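Local coordinates for protein alpha-1,2-mannosidase (Bacteroides thetaiotaomicron, PDB 2WVY) that probably hydrolyses alpha-1,2-linked mannose in glycans, as a calcium-dependent member of glycoside hydrolase family 92, at residues I156-E161 against A217-D222; S42-E47 against G63-H68; I380-V385 against A452-C457; F672-A677 against G710-S715. One frame throughout, in Å; residues are numbered along the deposited sequence.

Contacts 1 and 2 belong to the N-terminal domain of this family 92 enzyme, contacts 3 and 4 to the range of its catalytic domain, and none touches another. In the N-terminal half, contact 1 is purely apolar packing between strands that share no hydrogen bond, whereas contact 2, whose centre lies about 21 Å away, is a paired set of neighbouring strands with a polar face. Contact 3 sets a helix start and preceding loop against another helix, partly through small side chains, with no hydrogen bond across. Contact 4 is again a strand pair, but parallel. The first three are buried; contact 4 is only partly so, with an apolar face set against a mostly polar face that holds a water.

Contact 1 of 4, residues I156-E161 against A217-D222; sequences ITIEPE and AYLKFD
Ile156 and Ile158 meet Ala217 and Leu219 in a side-chain-to-side-chain packing of two strands that face each other inside the N-terminal domain, in the manner of the two layers of a beta sandwich. The short strand axes approach to 8.7 Å and run in nearly the same direction, 19° apart, too far from each other for backbone pairing. Each strand finds its hydrogen bonds in its own layer: Ile156 and Ile158 bond through their backbones to Val210 and Thr208, Ala217 and Tyr218 to Val147 and Gly196.

The methyl of Ala217 sits between the two isoleucines. CG2 of Ile156 touches Ala217 CB at 3.9 Å, and Ile158 reaches the same CB with CD1, also at 3.9 Å. The other end of Ile156, its CD1, lies 3.7 Å from Ala217 N. With CG1 beside the backbone N (chi1 -51°), the CG2 branch of Ile158 stands anti to that N and meets Leu219 CD1 at 3.7 Å. Tyr195, from strand 194-198, touches both Ile158 and Leu219, and Val165 touches Ile156 and Leu219.

Thr157 and Glu159 turn the other way, leaving methyl groups against methyl groups at the interface. No hydrogen bond crosses between the two segments, so they are probably held by burial of apolar surface and the close fit of these methyls.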
loop_
_atom_site.group_PDB
_atom_site.type_symbol
_atom_site.label_atom_id
_atom_site.label_comp_id
_atom_site.label_asym_id
_atom_site.label_seq_id
_atom_site.Cartn_x
_atom_site.Cartn_y
_atom_site.Cartn_z
ATOM N N ILE A 156 20.446 3.723 50.558
ATOM C CA ILE A 156 19.279 3.545 51.398
ATOM C C ILE A 156 19.697 3.396 52.862
ATOM O O ILE A 156 20.649 2.682 53.185
ATOM C CB ILE A 156 18.437 2.284 51.013
ATOM C CG1 ILE A 156 18.004 2.322 49.546
ATOM C CG2 ILE A 156 17.226 2.210 51.897
ATOM C CD1 ILE A 156 17.335 1.053 49.018
ATOM N N THR A 157 18.967 4.069 53.744
ATOM C CA THR A 157 19.185 3.930 55.175
ATOM C C THR A 157 17.867 3.613 55.878
ATOM O O THR A 157 16.878 4.346 55.750
ATOM C CB THR A 157 19.832 5.193 55.794
ATOM O OG1 THR A 157 21.145 5.383 55.249
ATOM C CG2 THR A 157 19.939 5.058 57.308
ATOM N N ILE A 158 17.857 2.509 56.606
ATOM C CA ILE A 158 16.696 2.081 57.360
ATOM C C ILE A 158 16.890 2.473 58.820
ATOM O O ILE A 158 17.968 2.265 59.376
ATOM C CB ILE A 158 16.575 0.549 57.331
ATOM C CG1 ILE A 158 16.658 0.029 55.891
ATOM C CG2 ILE A 158 15.290 0.111 58.027
ATOM C CD1 ILE A 158 16.737 -1.484 55.791
ATOM N N GLU A 159 15.860 3.033 59.444
ATOM C CA GLU A 159 15.878 3.242 60.902
ATOM C C GLU A 159 14.713 2.474 61.490
ATOM O O GLU A 159 13.629 3.025 61.684
ATOM C CB GLU A 159 15.768 4.721 61.247
ATOM C CG GLU A 159 16.920 5.516 60.721
ATOM C CD GLU A 159 16.777 6.990 61.019
ATOM O OE1 GLU A 159 16.518 7.765 60.067
ATOM O OE2 GLU A 159 16.919 7.363 62.210
ATOM N N PRO A 160 14.930 1.182 61.746
ATOM C CA PRO A 160 13.811 0.279 61.993
ATOM C C PRO A 160 13.003 0.626 63.254
ATOM O O PRO A 160 11.775 0.511 63.236
ATOM C CB PRO A 160 14.473 -1.111 62.068
ATOM C CG PRO A 160 15.919 -0.846 62.330
ATOM C CD PRO A 160 16.232 0.496 61.730
ATOM N N GLU A 161 13.665 1.088 64.313
ATOM C CA GLU A 161 12.946 1.435 65.539
ATOM C C GLU A 161 12.017 2.635 65.319
ATOM O O GLU A 161 11.002 2.773 65.987
ATOM C CB GLU A 161 13.912 1.644 66.730
ATOM C CG GLU A 161 14.691 2.979 66.760
ATOM C CD GLU A 161 15.699 3.200 65.595
ATOM O OE1 GLU A 161 15.883 2.345 64.695
ATOM O OE2 GLU A 161 16.322 4.281 65.595
ATOM N N ALA A 217 16.202 -2.414 49.675
ATOM C CA ALA A 217 16.093 -2.762 51.079
ATOM C C ALA A 217 14.786 -3.512 51.256
ATOM O O ALA A 217 13.865 -3.355 50.458
ATOM C CB ALA A 217 16.114 -1.505 51.953
ATOM N N TYR A 218 14.715 -4.363 52.269
ATOM C CA TYR A 218 13.449 -4.985 52.601
ATOM C C TYR A 218 13.114 -4.700 54.046
ATOM O O TYR A 218 14.011 -4.501 54.874
ATOM C CB TYR A 218 13.458 -6.493 52.335
ATOM C CG TYR A 218 14.150 -7.328 53.393
ATOM C CD1 TYR A 218 13.481 -7.705 54.561
ATOM C CD2 TYR A 218 15.470 -7.742 53.225
ATOM C CE1 TYR A 218 14.103 -8.479 55.523
ATOM C CE2 TYR A 218 16.106 -8.513 54.183
ATOM C CZ TYR A 218 15.421 -8.876 55.330
ATOM O OH TYR A 218 16.061 -9.635 56.281
ATOM N N LEU A 219 11.813 -4.658 54.329
ATOM C CA LEU A 219 11.305 -4.594 55.691
ATOM C C LEU A 219 10.307 -5.721 55.815
ATOM O O LEU A 219 9.572 -6.025 54.858
ATOM C CB LEU A 219 10.577 -3.278 55.965
ATOM C CG LEU A 219 11.217 -1.912 55.709
ATOM C CD1 LEU A 219 12.521 -1.769 56.467
ATOM C CD2 LEU A 219 11.443 -1.680 54.213
ATOM N N LYS A 220 10.271 -6.336 56.991
ATOM C CA LYS A 220 9.369 -7.438 57.243
ATOM C C LYS A 220 8.399 -7.034 58.354
ATOM O O LYS A 220 8.824 -6.497 59.377
ATOM C CB LYS A 220 10.156 -8.683 57.652
ATOM C CG LYS A 220 9.295 -9.931 57.805
ATOM C CD LYS A 220 10.167 -11.144 58.035
ATOM C CE LYS A 220 9.454 -12.450 57.722
ATOM N NZ LYS A 220 8.545 -12.899 58.815
ATOM N N PHE A 221 7.103 -7.272 58.153
ATOM C CA PHE A 221 6.111 -6.843 59.143
ATOM C C PHE A 221 5.352 -7.999 59.778
ATOM O O PHE A 221 5.500 -9.162 59.401
ATOM C CB PHE A 221 5.141 -5.822 58.547
ATOM C CG PHE A 221 5.827 -4.640 57.969
ATOM C CD1 PHE A 221 6.081 -3.530 58.747
ATOM C CD2 PHE A 221 6.286 -4.659 56.666
ATOM C CE1 PHE A 221 6.750 -2.440 58.216
ATOM C CE2 PHE A 221 6.953 -3.572 56.142
ATOM C CZ PHE A 221 7.174 -2.460 56.918
ATOM N N ASP A 222 4.542 -7.666 60.761
ATOM C CA ASP A 222 3.642 -8.641 61.335
ATOM C C ASP A 222 2.299 -7.960 61.597
ATOM O O ASP A 222 1.832 -7.891 62.727
ATOM C CB ASP A 222 4.236 -9.221 62.622
ATOM C CG ASP A 222 3.560 -10.520 63.056
ATOM O OD1 ASP A 222 2.810 -11.134 62.258
ATOM O OD2 ASP A 222 3.779 -10.917 64.222
#

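Contact 2 of 4, residues S42-E47 against G63-H68; sequences SPQTGE and GFRQTH
Gln44 holds CG anti to its own backbone N (chi1 167°) and runs out straight beyond it, while Arg65 tucks CG beside the backbone N and bends at its next two torsions, so that its chain passes alongside the glutamine. The two chains cross obliquely. OE1 of Gln44 rests 3.2 Å from Arg65 CG, on the aliphatic part of the arginine, and the carboxamide carbon CD comes to the edge of the guanidinium, 3.4 Å from NH1. Amide and guanidinium planes stand 84° apart. NE2 of Gln44 bonds Gly46 O at 2.8 Å and Asn48 OD1 as well; Arg65 NH1 donates a hydrogen bond to a water, which in turn donates to Glu47 O.

Beneath them strands 40-44 and 60-67 pair antiparallel in the beta-rich N-terminal domain. Ser42 and Arg65 form a hydrogen-bonded pair, with Arg65 N to Ser42 O the straighter of its two bonds (2.8 Å, 167°). Gln44 N then reaches Gly63 O at 2.8 Å. Between these, Pro43 and Phe64 make a non-hydrogen-bonded pair and point to the opposite face, where Pro43 CB meets Phe64 CE1 at 4.1 Å and Tyr112 touches both.

Were Gln44 replaced by an alanine, the bent arginine chain would probably be left with a gap beside it, and Gly46 O without this amide donor. The arginine itself is held from outside the pair: Asp76 makes a salt bridge to NH2, and Thr79 bonds NE.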
loop_
_atom_site.group_PDB
_atom_site.type_symbol
_atom_site.label_atom_id
_atom_site.label_comp_id
_atom_site.label_asym_id
_atom_site.label_seq_id
_atom_site.Cartn_x
_atom_site.Cartn_y
_atom_site.Cartn_z
ATOM N N SER A 42 3.240 5.238 39.580
ATOM C CA SER A 42 2.659 4.282 38.636
ATOM C C SER A 42 3.069 2.853 38.970
ATOM O O SER A 42 4.187 2.617 39.420
ATOM C CB SER A 42 3.110 4.617 37.207
ATOM O OG SER A 42 2.628 3.656 36.278
ATOM N N PRO A 43 2.164 1.894 38.737
ATOM C CA PRO A 43 2.578 0.494 38.746
ATOM C C PRO A 43 3.620 0.304 37.659
ATOM O O PRO A 43 3.612 1.026 36.656
ATOM C CB PRO A 43 1.301 -0.250 38.363
ATOM C CG PRO A 43 0.527 0.755 37.550
ATOM C CD PRO A 43 0.770 2.049 38.280
ATOM N N GLN A 44 4.524 -0.640 37.875
ATOM C CA GLN A 44 5.596 -0.905 36.937
ATOM C C GLN A 44 5.536 -2.387 36.560
ATOM O O GLN A 44 5.637 -3.263 37.436
ATOM C CB GLN A 44 6.950 -0.602 37.594
ATOM C CG GLN A 44 8.142 -1.133 36.815
ATOM C CD GLN A 44 9.466 -1.008 37.570
ATOM O OE1 GLN A 44 9.498 -0.573 38.720
ATOM N NE2 GLN A 44 10.570 -1.411 36.919
ATOM N N THR A 45 5.371 -2.662 35.269
ATOM C CA THR A 45 5.505 -4.024 34.771
ATOM C C THR A 45 6.828 -4.254 34.023
ATOM O O THR A 45 7.309 -5.377 33.961
ATOM C CB THR A 45 4.345 -4.427 33.827
ATOM O OG1 THR A 45 4.395 -3.620 32.648
ATOM C CG2 THR A 45 2.981 -4.241 34.501
ATOM N N GLY A 46 7.406 -3.213 33.436
ATOM C CA GLY A 46 8.678 -3.392 32.726
ATOM C C GLY A 46 9.875 -3.446 33.678
ATOM O O GLY A 46 9.757 -3.079 34.847
ATOM N N GLU A 47 11.028 -3.896 33.179
ATOM C CA GLU A 47 12.276 -3.894 33.949
ATOM C C GLU A 47 12.718 -2.494 34.343
ATOM O O GLU A 47 12.407 -1.527 33.645
ATOM C CB GLU A 47 13.413 -4.506 33.114
ATOM C CG GLU A 47 13.411 -6.005 33.129
ATOM C CD GLU A 47 14.567 -6.620 32.335
ATOM O OE1 GLU A 47 15.566 -5.920 32.031
ATOM O OE2 GLU A 47 14.460 -7.827 32.019
ATOM N N GLY A 63 6.793 -3.319 40.794
ATOM C CA GLY A 63 6.852 -2.294 41.833
ATOM C C GLY A 63 5.910 -1.155 41.548
ATOM O O GLY A 63 5.235 -1.126 40.510
ATOM N N PHE A 64 5.858 -0.216 42.479
ATOM C CA PHE A 64 5.138 1.015 42.278
ATOM C C PHE A 64 6.172 2.124 42.316
ATOM O O PHE A 64 6.822 2.321 43.340
ATOM C CB PHE A 64 4.087 1.171 43.370
ATOM C CG PHE A 64 3.040 0.106 43.331
ATOM C CD1 PHE A 64 1.913 0.258 42.527
ATOM C CD2 PHE A 64 3.205 -1.076 44.038
ATOM C CE1 PHE A 64 0.937 -0.721 42.466
ATOM C CE2 PHE A 64 2.228 -2.085 43.975
ATOM C CZ PHE A 64 1.090 -1.900 43.184
ATOM N N ARG A 65 6.328 2.813 41.181
ATOM C CA ARG A 65 7.418 3.748 40.935
ATOM C C ARG A 65 7.021 5.179 41.227
ATOM O O ARG A 65 5.926 5.611 40.853
ATOM C CB ARG A 65 7.824 3.688 39.453
ATOM C CG ARG A 65 8.688 2.455 39.046
ATOM C CD ARG A 65 10.200 2.774 38.994
ATOM N NE ARG A 65 10.520 3.670 37.879
ATOM C CZ ARG A 65 10.521 3.290 36.602
ATOM N NH1 ARG A 65 10.271 2.018 36.290
ATOM N NH2 ARG A 65 10.799 4.172 35.638
ATOM N N GLN A 66 7.912 5.921 41.876
ATOM C CA GLN A 66 7.832 7.366 41.830
ATOM C C GLN A 66 8.536 7.673 40.540
ATOM O O GLN A 66 9.689 7.284 40.389
ATOM C CB GLN A 66 8.614 8.014 42.967
ATOM C CG GLN A 66 8.651 9.541 42.852
ATOM C CD GLN A 66 9.661 10.200 43.780
ATOM O OE1 GLN A 66 10.864 10.208 43.505
ATOM N NE2 GLN A 66 9.173 10.784 44.866
ATOM N N THR A 67 7.857 8.345 39.610
ATOM C CA THR A 67 8.390 8.531 38.265
ATOM C C THR A 67 8.280 9.983 37.763
ATOM O O THR A 67 7.439 10.754 38.238
ATOM C CB THR A 67 7.699 7.563 37.269
ATOM O OG1 THR A 67 8.302 7.707 35.981
ATOM C CG2 THR A 67 6.183 7.853 37.152
ATOM N N HIS A 68 9.140 10.364 36.817
ATOM C CA HIS A 68 9.017 11.678 36.185
ATOM C C HIS A 68 8.937 11.562 34.660
ATOM O O HIS A 68 8.952 12.571 33.943
ATOM C CB HIS A 68 10.188 12.572 36.608
ATOM C CG HIS A 68 10.381 12.617 38.089
ATOM N ND1 HIS A 68 9.587 13.383 38.920
ATOM C CD2 HIS A 68 11.217 11.926 38.897
ATOM C CE1 HIS A 68 9.946 13.186 40.173
ATOM N NE2 HIS A 68 10.940 12.310 40.186
HETATM O O HOH W 1 10.527 0.576 33.760
#

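Contact 3 of 4, residues I380-V385 against A452-C457; sequences IGNNSV and AYADWC
Asn382, Asn383 and Val385 pack against Tyr453, Ala454 and Cys457 where the start of helix 383-393 meets the middle of helix 444-465, two helices of the alpha-helical catalytic domain, which in family 92 is an (alpha/alpha)6 barrel. The close part is made of small groups. Val385 swings CG1 anti to its backbone N (chi1 171°) and sets it against Cys457 CB at 3.6 Å, while the same methyl lies 3.9 Å from the carbonyl O of Ala454. Just before the helix, Asn382 CB touches Ala454 CB at 3.8 Å. Having only a methyl there lets the incoming chain approach the helix, so that the CA atoms of Asn382 and Ala454 stand 5.9 Å apart.

The looser part lies toward Tyr453. Here the amide of Asn383 meets the ring at its edge, near the ring plane, with the two planes 42° apart, and no hydrogen bond crosses between the segments. This side does not open to solvent: Phe335 touches both Asn383 and Tyr453, Phe527 stacks edge-to-face with the tyrosine, and the phenol OH is bonded to Pro647 O and Ser386 OG. The buried Asp455 makes a salt bridge to Arg424.

Ahead of Asn382, Gly381 has a positive phi (95°) at which a side chain would jam against the preceding carbonyl. On the helix opposite, Cys457 SG sits 3.5 Å above the plane of the Tyr453 ring, offset toward its rim.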
loop_
_atom_site.group_PDB
_atom_site.type_symbol
_atom_site.label_atom_id
_atom_site.label_comp_id
_atom_site.label_asym_id
_atom_site.label_seq_id
_atom_site.Cartn_x
_atom_site.Cartn_y
_atom_site.Cartn_z
ATOM N N ILE A 380 13.349 19.479 17.263
ATOM C CA ILE A 380 13.813 20.663 16.533
ATOM C C ILE A 380 12.990 21.903 16.859
ATOM O O ILE A 380 11.993 21.838 17.577
ATOM C CB ILE A 380 13.722 20.464 14.998
ATOM C CG1 ILE A 380 12.262 20.314 14.548
ATOM C CG2 ILE A 380 14.518 19.251 14.541
ATOM C CD1 ILE A 380 12.101 20.117 13.063
ATOM N N GLY A 381 13.416 23.040 16.315
ATOM C CA GLY A 381 12.631 24.262 16.414
ATOM C C GLY A 381 13.001 25.178 17.565
ATOM O O GLY A 381 13.813 24.828 18.422
ATOM N N ASN A 382 12.388 26.358 17.578
ATOM C CA ASN A 382 12.590 27.329 18.644
ATOM C C ASN A 382 11.234 27.641 19.232
ATOM O O ASN A 382 10.840 28.799 19.362
ATOM C CB ASN A 382 13.205 28.610 18.092
ATOM C CG ASN A 382 14.619 28.403 17.584
ATOM O OD1 ASN A 382 15.362 27.562 18.092
ATOM N ND2 ASN A 382 14.985 29.141 16.578
ATOM N N ASN A 383 10.506 26.587 19.567
ATOM C CA ASN A 383 9.126 26.741 19.950
ATOM C C ASN A 383 8.949 27.232 21.385
ATOM O O ASN A 383 7.832 27.520 21.800
ATOM C CB ASN A 383 8.361 25.444 19.680
ATOM C CG ASN A 383 8.308 25.113 18.200
ATOM O OD1 ASN A 383 8.707 24.023 17.778
ATOM N ND2 ASN A 383 7.828 26.057 17.398
ATOM N N SER A 384 10.048 27.334 22.130
ATOM C CA SER A 384 10.029 28.030 23.406
ATOM C C SER A 384 9.527 29.453 23.174
ATOM O O SER A 384 8.810 30.026 24.011
ATOM C CB SER A 384 11.426 28.079 24.026
ATOM O OG SER A 384 12.381 28.602 23.105
ATOM N N VAL A 385 9.910 30.019 22.036
ATOM C CA VAL A 385 9.485 31.361 21.662
ATOM C C VAL A 385 7.967 31.430 21.573
ATOM O O VAL A 385 7.334 32.349 22.104
ATOM C CB VAL A 385 10.086 31.766 20.292
ATOM C CG1 VAL A 385 9.467 33.053 19.813
ATOM C CG2 VAL A 385 11.629 31.880 20.382
ATOM N N ALA A 452 10.982 29.635 10.482
ATOM C CA ALA A 452 10.240 30.722 9.868
ATOM C C ALA A 452 9.075 31.136 10.775
ATOM O O ALA A 452 8.787 32.327 10.937
ATOM C CB ALA A 452 9.756 30.339 8.470
ATOM N N TYR A 453 8.423 30.151 11.375
ATOM C CA TYR A 453 7.360 30.407 12.335
ATOM C C TYR A 453 7.913 31.102 13.598
ATOM O O TYR A 453 7.365 32.098 14.065
ATOM C CB TYR A 453 6.664 29.088 12.687
ATOM C CG TYR A 453 5.789 29.175 13.912
ATOM C CD1 TYR A 453 4.629 29.958 13.918
ATOM C CD2 TYR A 453 6.118 28.482 15.068
ATOM C CE1 TYR A 453 3.831 30.037 15.041
ATOM C CE2 TYR A 453 5.329 28.562 16.192
ATOM C CZ TYR A 453 4.191 29.336 16.175
ATOM O OH TYR A 453 3.416 29.407 17.298
ATOM N N ALA A 454 9.020 30.602 14.137
ATOM C CA ALA A 454 9.608 31.219 15.325
ATOM C C ALA A 454 9.949 32.695 15.080
ATOM O O ALA A 454 9.764 33.552 15.953
ATOM C CB ALA A 454 10.860 30.445 15.777
ATOM N N ASP A 455 10.476 32.981 13.895
ATOM C CA ASP A 455 10.855 34.330 13.551
ATOM C C ASP A 455 9.606 35.192 13.446
ATOM O O ASP A 455 9.603 36.349 13.869
ATOM C CB ASP A 455 11.658 34.347 12.238
ATOM C CG ASP A 455 13.037 33.708 12.392
ATOM O OD1 ASP A 455 13.544 33.664 13.536
ATOM O OD2 ASP A 455 13.605 33.228 11.385
ATOM N N TRP A 456 8.548 34.637 12.873
ATOM C CA TRP A 456 7.303 35.362 12.795
ATOM C C TRP A 456 6.837 35.720 14.218
ATOM O O TRP A 456 6.399 36.855 14.464
ATOM C CB TRP A 456 6.256 34.564 12.017
ATOM C CG TRP A 456 4.879 35.141 12.140
ATOM C CD1 TRP A 456 4.307 36.088 11.329
ATOM C CD2 TRP A 456 3.906 34.830 13.143
ATOM N NE1 TRP A 456 3.042 36.379 11.766
ATOM C CE2 TRP A 456 2.765 35.626 12.877
ATOM C CE3 TRP A 456 3.880 33.944 14.230
ATOM C CZ2 TRP A 456 1.610 35.566 13.655
ATOM C CZ3 TRP A 456 2.736 33.888 15.013
ATOM C CH2 TRP A 456 1.612 34.707 14.724
ATOM N N CYS A 457 6.985 34.774 15.154
ATOM C CA CYS A 457 6.683 34.997 16.577
ATOM C C CYS A 457 7.467 36.166 17.178
ATOM O O CYS A 457 6.891 37.045 17.828
ATOM C CB CYS A 457 6.929 33.722 17.420
ATOM S SG CYS A 457 5.705 32.425 17.154
#

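Contact 4 of 4, residues F672-A677 against G710-S715; sequences FVVSAA and GELNLS
A parallel strand pair at the centre of a mixed six-stranded sheet brings Phe672 to Gly710, Val673 to Glu711, Val674 to Leu712 and Ser675 to Asn713. Four backbone bonds alternate between the strands, from Val673 N to Gly710 O (3.0 Å) through to Leu714 N to Ser675 O (2.9 Å).

The apolar face starts with Phe672, whose CG anti to the backbone N (chi1 -164°) carries the ring across to the partner strand. One ring face lies over the Gly710-Glu711 peptide, with CE1 4.0 Å from Glu711 N, and CE2 meets Leu712 CB at 4.0 Å. A serine replacing Phe672 would probably leave that peptide and the flank of Leu712 uncovered. Farther along, Val674 CG1 packs on Leu714 CD1 at 4.1 Å.

The other face is mostly polar. Val673 CB packs along Glu711 CG, and Asn713 ND2 gives Glu711 OE2 a long, bent hydrogen bond (3.3 Å, 137°) that arrives on the anti side, tilted from the carboxylate plane. At the end of the pair a water takes the N-H of Ala677 at 2.8 Å and donates to Leu714 O and Asn713 OD1, bridging the strands where direct pairing stops.

On the far side of strand 671-675 runs strand 661-665, bonded antiparallel, with Val662 against Val674; beyond strand 710-717 comes strand 685-691, whose Ile686 and Ala689 touch Leu714.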
loop_
_atom_site.group_PDB
_atom_site.type_symbol
_atom_site.label_atom_id
_atom_site.label_comp_id
_atom_site.label_asym_id
_atom_site.label_seq_id
_atom_site.Cartn_x
_atom_site.Cartn_y
_atom_site.Cartn_z
ATOM N N PHE A 672 -17.728 30.948 29.205
ATOM C CA PHE A 672 -18.059 30.908 27.791
ATOM C C PHE A 672 -18.703 29.582 27.407
ATOM O O PHE A 672 -18.148 28.509 27.662
ATOM C CB PHE A 672 -16.832 31.163 26.918
ATOM C CG PHE A 672 -17.187 31.514 25.511
ATOM C CD1 PHE A 672 -17.337 32.839 25.128
ATOM C CD2 PHE A 672 -17.435 30.518 24.584
ATOM C CE1 PHE A 672 -17.690 33.167 23.825
ATOM C CE2 PHE A 672 -17.776 30.836 23.282
ATOM C CZ PHE A 672 -17.912 32.165 22.901
ATOM N N VAL A 673 -19.881 29.660 26.800
ATOM C CA VAL A 673 -20.638 28.468 26.417
ATOM C C VAL A 673 -20.644 28.252 24.905
ATOM O O VAL A 673 -20.946 29.170 24.141
ATOM C CB VAL A 673 -22.129 28.573 26.847
ATOM C CG1 VAL A 673 -22.930 27.409 26.248
ATOM C CG2 VAL A 673 -22.271 28.637 28.367
ATOM N N VAL A 674 -20.329 27.038 24.475
ATOM C CA VAL A 674 -20.572 26.651 23.095
ATOM C C VAL A 674 -21.756 25.705 23.106
ATOM O O VAL A 674 -21.635 24.554 23.521
ATOM C CB VAL A 674 -19.380 25.920 22.433
ATOM C CG1 VAL A 674 -19.724 25.601 20.990
ATOM C CG2 VAL A 674 -18.089 26.753 22.509
ATOM N N SER A 675 -22.914 26.184 22.674
ATOM C CA SER A 675 -24.086 25.335 22.721
ATOM C C SER A 675 -24.453 24.895 21.326
ATOM O O SER A 675 -24.410 25.680 20.381
ATOM C CB SER A 675 -25.254 26.056 23.381
ATOM O OG SER A 675 -25.754 27.054 22.521
ATOM N N ALA A 676 -24.799 23.623 21.202
ATOM C CA ALA A 676 -25.181 23.055 19.926
ATOM C C ALA A 676 -26.295 22.068 20.225
ATOM O O ALA A 676 -26.091 20.854 20.185
ATOM C CB ALA A 676 -23.983 22.359 19.276
ATOM N N ALA A 677 -27.472 22.601 20.535
ATOM C CA ALA A 677 -28.561 21.807 21.117
ATOM C C ALA A 677 -29.029 20.628 20.265
ATOM O O ALA A 677 -29.570 19.648 20.798
ATOM C CB ALA A 677 -29.747 22.709 21.470
ATOM N N GLY A 710 -19.484 34.667 27.506
ATOM C CA GLY A 710 -20.601 34.806 26.587
ATOM C C GLY A 710 -21.047 33.483 26.003
ATOM O O GLY A 710 -20.916 32.429 26.639
ATOM N N GLU A 711 -21.554 33.524 24.778
ATOM C CA GLU A 711 -22.122 32.332 24.198
ATOM C C GLU A 711 -22.095 32.266 22.669
ATOM O O GLU A 711 -22.532 33.189 21.968
ATOM C CB GLU A 711 -23.547 32.119 24.711
ATOM C CG GLU A 711 -24.159 30.838 24.162
ATOM C CD GLU A 711 -25.519 30.515 24.776
ATOM O OE1 GLU A 711 -25.804 30.972 25.908
ATOM O OE2 GLU A 711 -26.303 29.800 24.116
ATOM N N LEU A 712 -21.578 31.154 22.164
ATOM C CA LEU A 712 -21.635 30.853 20.755
ATOM C C LEU A 712 -22.724 29.817 20.570
ATOM O O LEU A 712 -22.633 28.678 21.054
ATOM C CB LEU A 712 -20.297 30.316 20.254
ATOM C CG LEU A 712 -20.269 29.963 18.770
ATOM C CD1 LEU A 712 -20.282 31.224 17.888
ATOM C CD2 LEU A 712 -19.074 29.091 18.419
ATOM N N ASN A 713 -23.778 30.226 19.882
ATOM C CA ASN A 713 -24.910 29.365 19.691
ATOM C C ASN A 713 -24.925 28.805 18.273
ATOM O O ASN A 713 -25.067 29.560 17.316
ATOM C CB ASN A 713 -26.183 30.148 19.978
ATOM C CG ASN A 713 -27.366 29.255 20.152
ATOM O OD1 ASN A 713 -27.730 28.502 19.248
ATOM N ND2 ASN A 713 -27.967 29.303 21.330
ATOM N N LEU A 714 -24.768 27.485 18.144
ATOM C CA LEU A 714 -24.656 26.837 16.837
ATOM C C LEU A 714 -25.892 26.003 16.501
ATOM O O LEU A 714 -26.360 25.208 17.328
ATOM C CB LEU A 714 -23.413 25.947 16.787
ATOM C CG LEU A 714 -22.067 26.586 17.138
ATOM C CD1 LEU A 714 -20.969 25.561 17.050
ATOM C CD2 LEU A 714 -21.770 27.744 16.208
ATOM N N SER A 715 -26.424 26.195 15.297
ATOM C CA SER A 715 -27.466 25.326 14.772
ATOM C C SER A 715 -26.795 24.268 13.904
ATOM O O SER A 715 -26.241 24.598 12.850
ATOM C CB SER A 715 -28.450 26.110 13.900
ATOM O OG SER A 715 -28.936 27.256 14.573
HETATM O O HOH W 2 -27.505 25.401 20.131
#